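Local structure of probable starch synthase 4, chloroplastic/amyloplastic (Arabidopsis thaliana, 6GNE) at residues F341-S346 with V369-K374. The protein belongs to the starch synthases, two-domain proteins of the GT-B glycosyltransferase fold, and is modelled here with adenosine-5'-diphosphate. Sequence-based numbering, arbitrary orientation.
Sequences FVLLGS and VRLLLK. With ADP (adenosine-5'-diphosphate), chain F.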
ATOM      1  N   PHE A 341       1.922   4.505 -25.055  1.00 32.73           N
ATOM      2  CA  PHE A 341       2.172   3.872 -23.768  1.00 31.42           C
ATOM      3  C   PHE A 341       3.225   4.652 -22.940  1.00 33.15           C
ATOM      4  O   PHE A 341       4.335   4.922 -23.419  1.00 34.61           O
ATOM      5  CB  PHE A 341       2.667   2.449 -23.998  1.00 30.96           C
ATOM      6  CG  PHE A 341       2.536   1.558 -22.806  1.00 29.31           C
ATOM      7  CD1 PHE A 341       3.424   1.632 -21.749  1.00 29.17           C
ATOM      8  CD2 PHE A 341       1.501   0.664 -22.732  1.00 28.98           C
ATOM      9  CE1 PHE A 341       3.287   0.829 -20.637  1.00 28.59           C
ATOM     10  CE2 PHE A 341       1.341  -0.154 -21.612  1.00 28.30           C
ATOM     11  CZ  PHE A 341       2.227  -0.066 -20.562  1.00 28.13           C
ATOM     12  N   VAL A 342       2.879   4.956 -21.693  1.00 32.87           N
ATOM     13  CA  VAL A 342       3.769   5.588 -20.740  1.00 33.98           C
ATOM     14  C   VAL A 342       3.903   4.706 -19.508  1.00 33.15           C
ATOM     15  O   VAL A 342       2.916   4.461 -18.836  1.00 32.49           O
ATOM     16  CB  VAL A 342       3.241   6.962 -20.282  1.00 34.34           C
ATOM     17  CG1 VAL A 342       4.168   7.569 -19.259  1.00 34.68           C
ATOM     18  CG2 VAL A 342       3.226   7.907 -21.462  1.00 36.96           C
ATOM     19  N   LEU A 343       5.122   4.254 -19.227  1.00 33.27           N
ATOM     20  CA  LEU A 343       5.408   3.457 -18.047  1.00 32.80           C
ATOM     21  C   LEU A 343       6.190   4.320 -17.065  1.00 33.69           C
ATOM     22  O   LEU A 343       7.190   4.960 -17.427  1.00 35.05           O
ATOM     23  CB  LEU A 343       6.226   2.207 -18.374  1.00 33.27           C
ATOM     24  CG  LEU A 343       6.707   1.331 -17.217  1.00 33.25           C
ATOM     25  CD1 LEU A 343       5.529   0.768 -16.429  1.00 33.06           C
ATOM     26  CD2 LEU A 343       7.517   0.177 -17.728  1.00 34.12           C
ATOM     27  N   LEU A 344       5.732   4.317 -15.822  1.00 33.78           N
ATOM     28  CA  LEU A 344       6.497   4.850 -14.714  1.00 35.65           C
ATOM     29  C   LEU A 344       6.661   3.731 -13.698  1.00 35.06           C
ATOM     30  O   LEU A 344       5.703   3.303 -13.094  1.00 33.36           O
ATOM     31  CB  LEU A 344       5.766   6.035 -14.099  1.00 36.25           C
ATOM     32  CG  LEU A 344       6.392   6.674 -12.870  1.00 36.14           C
ATOM     33  CD1 LEU A 344       7.794   7.125 -13.201  1.00 37.01           C
ATOM     34  CD2 LEU A 344       5.509   7.851 -12.460  1.00 36.15           C
ATOM     35  N   GLY A 345       7.877   3.235 -13.540  1.00 36.62           N
ATOM     36  CA  GLY A 345       8.113   2.175 -12.566  1.00 36.52           C
ATOM     37  C   GLY A 345       9.579   1.879 -12.405  1.00 37.13           C
ATOM     38  O   GLY A 345      10.354   2.113 -13.327  1.00 36.27           O
ATOM     39  N   SER A 346       9.968   1.379 -11.239  1.00 38.15           N
ATOM     40  CA  SER A 346      11.285   0.765 -11.131  1.00 40.36           C
ATOM     41  C   SER A 346      11.262  -0.509 -10.327  1.00 38.54           C
ATOM     42  O   SER A 346      10.315  -0.778  -9.621  1.00 37.89           O
ATOM     43  CB  SER A 346      12.359   1.748 -10.627  1.00 42.19           C
ATOM     44  OG  SER A 346      12.028   2.187  -9.353  1.00 42.50           O
ATOM     45  N   VAL A 369       5.864   5.718 -27.386  1.00 41.95           N
ATOM     46  CA  VAL A 369       6.214   4.941 -26.198  1.00 41.10           C
ATOM     47  C   VAL A 369       7.318   5.614 -25.402  1.00 41.29           C
ATOM     48  O   VAL A 369       8.363   5.919 -25.953  1.00 41.68           O
ATOM     49  CB  VAL A 369       6.644   3.512 -26.588  1.00 41.79           C
ATOM     50  CG1 VAL A 369       7.041   2.706 -25.363  1.00 41.08           C
ATOM     51  CG2 VAL A 369       5.473   2.809 -27.258  1.00 42.43           C
ATOM     52  N   ARG A 370       7.085   5.831 -24.105  1.00 41.06           N
ATOM     53  CA  ARG A 370       8.137   6.325 -23.208  1.00 41.71           C
ATOM     54  C   ARG A 370       8.117   5.568 -21.910  1.00 39.04           C
ATOM     55  O   ARG A 370       7.063   5.331 -21.355  1.00 36.54           O
ATOM     56  CB  ARG A 370       8.001   7.822 -22.949  1.00 44.06           C
ATOM     57  CG  ARG A 370       9.256   8.453 -22.341  1.00 46.66           C
ATOM     58  CD  ARG A 370      10.382   8.758 -23.335  1.00 49.62           C
ATOM     59  NE  ARG A 370       9.994   9.752 -24.334  1.00 51.89           N
ATOM     60  CZ  ARG A 370       9.700   9.502 -25.625  1.00 56.76           C
ATOM     61  NH1 ARG A 370       9.730   8.256 -26.117  1.00 58.48           N
ATOM     62  NH2 ARG A 370       9.334  10.504 -26.460  1.00 57.95           N
ATOM     63  N   LEU A 371       9.301   5.175 -21.451  1.00 40.03           N
ATOM     64  CA  LEU A 371       9.481   4.421 -20.209  1.00 40.01           C
ATOM     65  C   LEU A 371      10.277   5.281 -19.261  1.00 40.34           C
ATOM     66  O   LEU A 371      11.334   5.777 -19.623  1.00 40.97           O
ATOM     67  CB  LEU A 371      10.248   3.122 -20.478  1.00 41.50           C
ATOM     68  CG  LEU A 371       9.391   1.938 -20.900  1.00 41.45           C
ATOM     69  CD1 LEU A 371       8.656   2.226 -22.183  1.00 42.49           C
ATOM     70  CD2 LEU A 371      10.247   0.699 -21.080  1.00 42.93           C
ATOM     71  N   LEU A 372       9.761   5.449 -18.050  1.00 39.40           N
ATOM     72  CA  LEU A 372      10.387   6.310 -17.045  1.00 39.43           C
ATOM     73  C   LEU A 372      10.759   5.424 -15.845  1.00 38.59           C
ATOM     74  O   LEU A 372       9.949   5.152 -14.967  1.00 35.84           O
ATOM     75  CB  LEU A 372       9.420   7.428 -16.679  1.00 39.21           C
ATOM     76  CG  LEU A 372       9.142   8.351 -17.875  1.00 40.15           C
ATOM     77  CD1 LEU A 372       7.812   9.086 -17.690  1.00 40.49           C
ATOM     78  CD2 LEU A 372      10.294   9.322 -18.131  1.00 41.29           C
ATOM     79  N   LEU A 373      11.981   4.907 -15.882  1.00 40.03           N
ATOM     80  CA  LEU A 373      12.407   3.878 -14.947  1.00 40.24           C
ATOM     81  C   LEU A 373      12.907   4.484 -13.652  1.00 40.30           C
ATOM     82  O   LEU A 373      14.104   4.592 -13.431  1.00 43.28           O
ATOM     83  CB  LEU A 373      13.445   2.964 -15.594  1.00 41.75           C
ATOM     84  CG  LEU A 373      12.933   2.274 -16.879  1.00 41.44           C
ATOM     85  CD1 LEU A 373      13.981   1.272 -17.384  1.00 42.77           C
ATOM     86  CD2 LEU A 373      11.568   1.623 -16.708  1.00 39.08           C
ATOM     87  N   LYS A 374      11.963   4.910 -12.824  1.00 38.66           N
ATOM     88  CA  LYS A 374      12.241   5.620 -11.582  1.00 39.50           C
ATOM     89  C   LYS A 374      10.964   5.783 -10.734  1.00 37.69           C
ATOM     90  O   LYS A 374       9.869   5.614 -11.234  1.00 36.23           O
ATOM     91  CB  LYS A 374      12.827   7.017 -11.870  1.00 41.42           C
ATOM     92  CG  LYS A 374      11.864   7.938 -12.626  1.00 41.57           C
ATOM     93  CD  LYS A 374      12.525   9.210 -13.116  1.00 43.19           C
ATOM     94  CE  LYS A 374      11.458  10.197 -13.538  1.00 42.69           C
ATOM     95  NZ  LYS A 374      12.074  11.442 -14.027  1.00 44.37           N
TER
HETATM   96  PB  ADP F 601       2.016  -1.804  -3.966  1.00 27.46           P
HETATM   97  O1B ADP F 601       1.661  -1.554  -2.530  1.00 28.85           O
HETATM   98  O2B ADP F 601       3.133  -0.979  -4.535  1.00 27.40           O
HETATM   99  O3B ADP F 601       2.236  -3.277  -4.220  1.00 28.09           O
HETATM  100  PA  ADP F 601      -0.446  -0.368  -4.414  1.00 28.50           P
HETATM  101  O1A ADP F 601      -1.303  -0.210  -5.637  1.00 29.64           O
HETATM  102  O2A ADP F 601      -1.177  -0.825  -3.179  1.00 30.69           O
HETATM  103  O3A ADP F 601       0.733  -1.380  -4.838  1.00 27.33           O
HETATM  104  O5' ADP F 601       0.304   1.003  -4.044  1.00 28.95           O
HETATM  105  C5' ADP F 601       1.156   1.680  -4.969  1.00 29.36           C
HETATM  106  C4' ADP F 601       1.354   3.177  -4.666  1.00 28.85           C
HETATM  107  O4' ADP F 601       2.689   3.571  -5.019  1.00 28.56           O
HETATM  108  C3' ADP F 601       0.469   4.082  -5.498  1.00 28.13           C
HETATM  109  O3' ADP F 601       0.276   5.297  -4.795  1.00 27.88           O
HETATM  110  C2' ADP F 601       1.299   4.361  -6.724  1.00 27.70           C
HETATM  111  O2' ADP F 601       0.930   5.560  -7.380  1.00 28.75           O
HETATM  112  C1' ADP F 601       2.666   4.479  -6.119  1.00 28.36           C
HETATM  113  N9  ADP F 601       3.764   4.113  -7.041  1.00 29.82           N
HETATM  114  C8  ADP F 601       4.158   2.880  -7.384  1.00 29.22           C
HETATM  115  N7  ADP F 601       5.228   2.937  -8.208  1.00 29.29           N
HETATM  116  C5  ADP F 601       5.537   4.229  -8.400  1.00 29.69           C
HETATM  117  C6  ADP F 601       6.558   5.005  -9.172  1.00 29.92           C
HETATM  118  N6  ADP F 601       7.479   4.357  -9.929  1.00 28.33           N
HETATM  119  N1  ADP F 601       6.512   6.364  -9.082  1.00 29.74           N
HETATM  120  C2  ADP F 601       5.566   6.989  -8.334  1.00 30.03           C
HETATM  121  N3  ADP F 601       4.624   6.341  -7.629  1.00 29.05           N
HETATM  122  C4  ADP F 601       4.561   4.995  -7.627  1.00 29.65           C
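Parallel pairing of F341-L344 with V369-L372 forms the edge of the Rossmann-like sheet in the glycosyl transferases group 1 half of this GT-B protein, the two strands being joined by helix 350-362 in a beta-alpha-beta crossover. The segment axes approach to 4.7 Å at 10°, and four backbone bonds alternate in direction: R370 N to F341 O, L343 N to R370 O, L372 N to L343 O (2.7 Å) and G345 N to L372 O (3.2 Å). The last lies where segment 369-374 leaves its strand through an inverse gamma turn centred on L373.

Side chains sort onto two faces. On one, L343 and L371 cross obliquely: L343 has CG anti to its N (chi1 175°), and both its CB and its CD2 lie 4.1 Å from L371 CG. The CB of L343 also sits at the in-plane edge of the F341 ring. F356 and I359 of helix 350-362 cover L343 and L371 respectively. On the other face, V342, L344 and L372 pack against helix 377-386; L344 CD1 approaches L372 CB at 3.9 Å, while V342 CG1 meets L372 CD1.

L344, G345 and K374, the last beyond strand 369-372, border the adenine. ADP N6 donates to K374 O over 3.0 Å with an N-H...O angle of 165°. L344 CG and CD2 lie to one side of the adenine plane, beside its N1 edge, each 3.8 Å from ADP N1, and G345 CA comes to 3.5 Å from ADP N6. The exocyclic N6 is thus read by a main-chain carbonyl set by the turn after the edge strand, consistent with recognition that depends on backbone position rather than on the K374 side chain.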